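Local atomic coordinates of SusD superfamily protein (Bacteroides fragilis NCTC 9343, PDB entry 3NQP), a protein that probably binds glycans at the outer membrane of a gut Bacteroides, helping in their capture for uptake. Residues A[431-442]-A[452-463]. Residues are numbered along the deposited sequence; the frame is centred on the assembly and turned at random.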
# COMPACT_ATOMS: atom_id res chain seq x y z
N PHE A 431 -20.89 -13.47 7.77
CA PHE A 431 -20.06 -12.82 6.77
C PHE A 431 -19.52 -11.49 7.28
O PHE A 431 -18.34 -11.18 7.10
CB PHE A 431 -20.83 -12.59 5.47
CG PHE A 431 -20.00 -11.98 4.38
CD1 PHE A 431 -19.79 -10.59 4.34
CD2 PHE A 431 -19.43 -12.77 3.39
CE1 PHE A 431 -19.00 -10.00 3.35
CE2 PHE A 431 -18.63 -12.17 2.38
CZ PHE A 431 -18.43 -10.78 2.38
N THR A 432 -20.38 -10.71 7.92
CA THR A 432 -20.00 -9.36 8.34
C THR A 432 -18.88 -9.45 9.38
O THR A 432 -17.91 -8.68 9.36
CB THR A 432 -21.19 -8.59 8.93
OG1 THR A 432 -22.23 -8.45 7.93
CG2 THR A 432 -20.76 -7.17 9.36
N THR A 433 -19.04 -10.36 10.33
CA THR A 433 -18.05 -10.43 11.44
C THR A 433 -16.69 -10.80 10.82
O THR A 433 -15.67 -10.23 11.19
CB THR A 433 -18.48 -11.46 12.47
OG1 THR A 433 -19.78 -11.10 12.92
CG2 THR A 433 -17.49 -11.54 13.72
N ASN A 434 -16.68 -11.76 9.90
CA ASN A 434 -15.49 -12.17 9.19
C ASN A 434 -14.87 -11.04 8.38
O ASN A 434 -13.66 -10.81 8.46
CB ASN A 434 -15.77 -13.32 8.23
CG ASN A 434 -15.97 -14.68 8.93
OD1 ASN A 434 -15.38 -14.97 9.99
ND2 ASN A 434 -16.80 -15.51 8.32
N GLU A 435 -15.66 -10.36 7.54
CA GLU A 435 -15.11 -9.25 6.71
C GLU A 435 -14.48 -8.18 7.60
O GLU A 435 -13.38 -7.70 7.33
CB GLU A 435 -16.22 -8.64 5.84
CG GLU A 435 -15.70 -7.85 4.70
CD GLU A 435 -15.44 -8.70 3.46
OE1 GLU A 435 -15.18 -9.92 3.58
OE2 GLU A 435 -15.49 -8.15 2.35
N LEU A 436 -15.17 -7.79 8.67
CA LEU A 436 -14.63 -6.78 9.59
C LEU A 436 -13.39 -7.24 10.34
O LEU A 436 -12.48 -6.45 10.58
CB LEU A 436 -15.69 -6.25 10.53
CG LEU A 436 -16.91 -5.54 9.89
CD1 LEU A 436 -18.02 -5.28 10.91
CD2 LEU A 436 -16.51 -4.21 9.11
N ALA A 437 -13.36 -8.51 10.71
CA ALA A 437 -12.19 -9.11 11.35
C ALA A 437 -10.97 -9.05 10.41
O ALA A 437 -9.85 -8.82 10.87
CB ALA A 437 -12.50 -10.56 11.81
N ILE A 438 -11.19 -9.24 9.11
CA ILE A 438 -10.10 -9.25 8.12
C ILE A 438 -9.64 -7.80 7.95
O ILE A 438 -8.45 -7.52 8.02
CB ILE A 438 -10.52 -9.87 6.77
CG1 ILE A 438 -10.77 -11.40 6.89
CG2 ILE A 438 -9.45 -9.60 5.66
CD1 ILE A 438 -11.62 -11.96 5.65
N LEU A 439 -10.59 -6.88 7.80
CA LEU A 439 -10.25 -5.45 7.70
C LEU A 439 -9.45 -5.00 8.91
O LEU A 439 -8.44 -4.34 8.78
CB LEU A 439 -11.50 -4.56 7.54
CG LEU A 439 -11.34 -3.02 7.70
CD1 LEU A 439 -10.64 -2.45 6.54
CD2 LEU A 439 -12.74 -2.35 7.88
N HIS A 440 -9.92 -5.37 10.09
CA HIS A 440 -9.30 -4.85 11.31
C HIS A 440 -7.92 -5.48 11.54
O HIS A 440 -7.08 -4.87 12.13
CB HIS A 440 -10.21 -5.01 12.52
CG HIS A 440 -11.43 -4.12 12.49
ND1 HIS A 440 -12.60 -4.43 13.16
CD2 HIS A 440 -11.66 -2.95 11.84
CE1 HIS A 440 -13.49 -3.47 12.93
NE2 HIS A 440 -12.94 -2.56 12.14
N GLU A 441 -7.71 -6.70 11.02
CA GLU A 441 -6.38 -7.29 11.04
C GLU A 441 -5.44 -6.60 10.05
O GLU A 441 -4.29 -6.36 10.35
CB GLU A 441 -6.46 -8.80 10.78
CG GLU A 441 -5.29 -9.58 11.41
CD GLU A 441 -5.20 -9.43 12.90
OE1 GLU A 441 -6.25 -9.40 13.56
OE2 GLU A 441 -4.06 -9.29 13.38
N LYS A 442 -5.92 -6.31 8.84
CA LYS A 442 -5.17 -5.47 7.90
C LYS A 442 -4.88 -4.08 8.48
O LYS A 442 -3.80 -3.55 8.27
CB LYS A 442 -5.92 -5.34 6.57
CG LYS A 442 -5.85 -6.62 5.74
CD LYS A 442 -6.26 -6.42 4.25
CE LYS A 442 -5.13 -5.72 3.48
NZ LYS A 442 -5.46 -5.60 2.00
N ARG A 452 -5.54 0.53 3.45
CA ARG A 452 -6.86 0.79 3.99
C ARG A 452 -7.85 1.42 3.00
O ARG A 452 -9.04 1.04 2.96
CB ARG A 452 -6.85 1.60 5.28
CG ARG A 452 -8.24 1.57 5.94
CD ARG A 452 -8.24 2.08 7.39
NE ARG A 452 -9.15 1.28 8.19
CZ ARG A 452 -10.40 1.57 8.51
NH1 ARG A 452 -10.94 2.75 8.22
NH2 ARG A 452 -11.08 0.69 9.21
N TRP A 453 -7.39 2.36 2.19
CA TRP A 453 -8.33 2.98 1.23
C TRP A 453 -8.84 1.90 0.31
O TRP A 453 -10.03 1.83 0.01
CB TRP A 453 -7.67 4.12 0.41
CG TRP A 453 -8.59 4.67 -0.72
CD1 TRP A 453 -8.33 4.68 -2.02
CD2 TRP A 453 -9.91 5.21 -0.56
NE1 TRP A 453 -9.40 5.20 -2.73
CE2 TRP A 453 -10.38 5.56 -1.85
CE3 TRP A 453 -10.73 5.47 0.54
CZ2 TRP A 453 -11.61 6.11 -2.06
CZ3 TRP A 453 -11.97 6.02 0.32
CH2 TRP A 453 -12.38 6.35 -0.97
N TRP A 454 -7.93 1.03 -0.15
CA TRP A 454 -8.33 -0.05 -1.07
C TRP A 454 -9.31 -1.03 -0.38
O TRP A 454 -10.35 -1.42 -0.95
CB TRP A 454 -7.11 -0.75 -1.67
CG TRP A 454 -6.14 0.19 -2.39
CD1 TRP A 454 -4.79 0.17 -2.33
CD2 TRP A 454 -6.49 1.20 -3.34
NE1 TRP A 454 -4.26 1.14 -3.17
CE2 TRP A 454 -5.30 1.78 -3.79
CE3 TRP A 454 -7.69 1.68 -3.84
CZ2 TRP A 454 -5.28 2.81 -4.71
CZ3 TRP A 454 -7.66 2.73 -4.76
CH2 TRP A 454 -6.47 3.27 -5.17
N ASP A 455 -8.99 -1.40 0.84
CA ASP A 455 -9.85 -2.28 1.65
C ASP A 455 -11.27 -1.72 1.81
O ASP A 455 -12.23 -2.50 1.72
CB ASP A 455 -9.21 -2.53 3.02
CG ASP A 455 -7.90 -3.30 2.94
OD1 ASP A 455 -7.61 -3.94 1.91
OD2 ASP A 455 -7.10 -3.23 3.91
N LEU A 456 -11.39 -0.39 2.02
CA LEU A 456 -12.68 0.27 2.16
C LEU A 456 -13.46 0.30 0.86
O LEU A 456 -14.70 0.18 0.88
CB LEU A 456 -12.54 1.70 2.67
CG LEU A 456 -12.01 1.80 4.12
CD1 LEU A 456 -11.57 3.29 4.36
CD2 LEU A 456 -13.08 1.36 5.16
N ARG A 457 -12.77 0.45 -0.26
CA ARG A 457 -13.43 0.39 -1.57
C ARG A 457 -13.93 -1.03 -1.89
O ARG A 457 -14.98 -1.20 -2.50
CB ARG A 457 -12.47 0.78 -2.71
CG ARG A 457 -12.11 2.26 -2.79
CD ARG A 457 -13.12 3.14 -3.48
NE ARG A 457 -13.66 2.58 -4.73
CZ ARG A 457 -13.06 2.54 -5.90
NH1 ARG A 457 -11.85 3.01 -6.05
NH2 ARG A 457 -13.67 2.01 -6.94
N ARG A 458 -13.19 -2.04 -1.44
CA ARG A 458 -13.32 -3.39 -1.95
C ARG A 458 -14.14 -4.29 -1.07
O ARG A 458 -14.99 -5.02 -1.56
CB ARG A 458 -11.93 -4.00 -2.14
CG ARG A 458 -11.87 -5.33 -2.93
CD ARG A 458 -10.49 -6.00 -2.79
NE ARG A 458 -10.19 -6.29 -1.41
CZ ARG A 458 -9.36 -5.60 -0.61
NH1 ARG A 458 -8.63 -4.55 -1.05
NH2 ARG A 458 -9.27 -5.94 0.65
N MSE A 459 -13.91 -4.20 0.24
CA MSE A 459 -14.63 -5.06 1.17
C MSE A 459 -16.06 -4.55 1.32
O MSE A 459 -16.37 -3.37 1.13
CB MSE A 459 -13.90 -5.15 2.52
CG MSE A 459 -12.47 -5.65 2.36
SE MSE A 459 -11.55 -5.92 3.99
CE MSE A 459 -12.13 -7.72 4.35
N THR A 460 -16.95 -5.50 1.60
CA THR A 460 -18.38 -5.26 1.64
C THR A 460 -18.99 -5.72 2.97
O THR A 460 -18.46 -6.63 3.63
CB THR A 460 -19.10 -5.99 0.49
OG1 THR A 460 -18.87 -7.40 0.58
CG2 THR A 460 -18.63 -5.48 -0.92
N LEU A 461 -20.12 -5.14 3.36
CA LEU A 461 -20.64 -5.40 4.68
C LEU A 461 -21.24 -6.82 4.71
O LEU A 461 -21.20 -7.50 5.73
CB LEU A 461 -21.68 -4.34 5.04
CG LEU A 461 -22.17 -4.31 6.48
CD1 LEU A 461 -21.00 -3.79 7.39
CD2 LEU A 461 -23.48 -3.47 6.55
N THR A 462 -21.84 -7.22 3.58
CA THR A 462 -22.41 -8.53 3.37
C THR A 462 -22.00 -9.02 1.98
O THR A 462 -21.51 -8.23 1.16
CB THR A 462 -23.94 -8.51 3.45
OG1 THR A 462 -24.47 -7.56 2.54
CG2 THR A 462 -24.42 -8.17 4.85
N LYS A 463 -22.15 -10.33 1.74
CA LYS A 463 -21.77 -10.91 0.47
C LYS A 463 -22.59 -10.23 -0.58
O LYS A 463 -23.78 -10.21 -0.49
CB LYS A 463 -22.04 -12.41 0.42
CG LYS A 463 -21.50 -13.08 -0.86
CD LYS A 463 -21.60 -14.59 -0.75
CE LYS A 463 -21.21 -15.26 -2.05
NZ LYS A 463 -22.30 -15.20 -3.04
O HOH W 1 -13.66 -0.17 10.91
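Lys442 and Asp455 make the charged join between the 431-442 part of helix 431-445 and the antiparallel helix 452-458; the axes of these segments approach to 10.6 Å at an angle of 169°. The lysine chain, bent about CG-CD (chi3 76°), crosses the carboxylate at a slant, CD and CE close to Asp455 OD2, and brings NZ to the syn lone pair of Asp455 OD1 at 2.7 Å. Arg458, one helical turn on, grips that same oxygen end-on: NH2 lies 2.9 Å from Asp455 OD1, and NH1 makes a longer bond to it. Three donors thus converge on one buried oxygen, which probably favours the ionised carboxylate and offsets the proximity of the two cations; Glu391 of helix 382-396 also pairs with Arg458.

Apolar contact fills the middle. Selenomethionine Met459, the first residue to leave helical geometry, sets SE 3.8 Å from Leu439 CB, while its bend about CG-SE turns CE toward Ile438 CG2. Beyond it, the CD1 branch of Leu439 rests on Asp455 CB and its CD2 branch nears NH2 of Arg452, whose NE pairs with Asp443.

Hydrogen bonds hold the loop that follows. Thr460 N donates almost straight (167°) to the anti side of Glu435 OE2, 3.1 Å away; Lys216 pairs with this oxygen too. Thr432 OG1 gives a 2.6 Å bond to Leu461 O. The Phe431 ring lies over the following backbone: Lys463 N sits above the centre of one face, Lys463 CB makes a CH-pi contact with that face, and Thr460 O meets the ring edge in plane.

The whole is an antiparallel helical hairpin, prolonged by loop 459-463 running back along the first helix, within the largely helical body characteristic of SusD-family proteins.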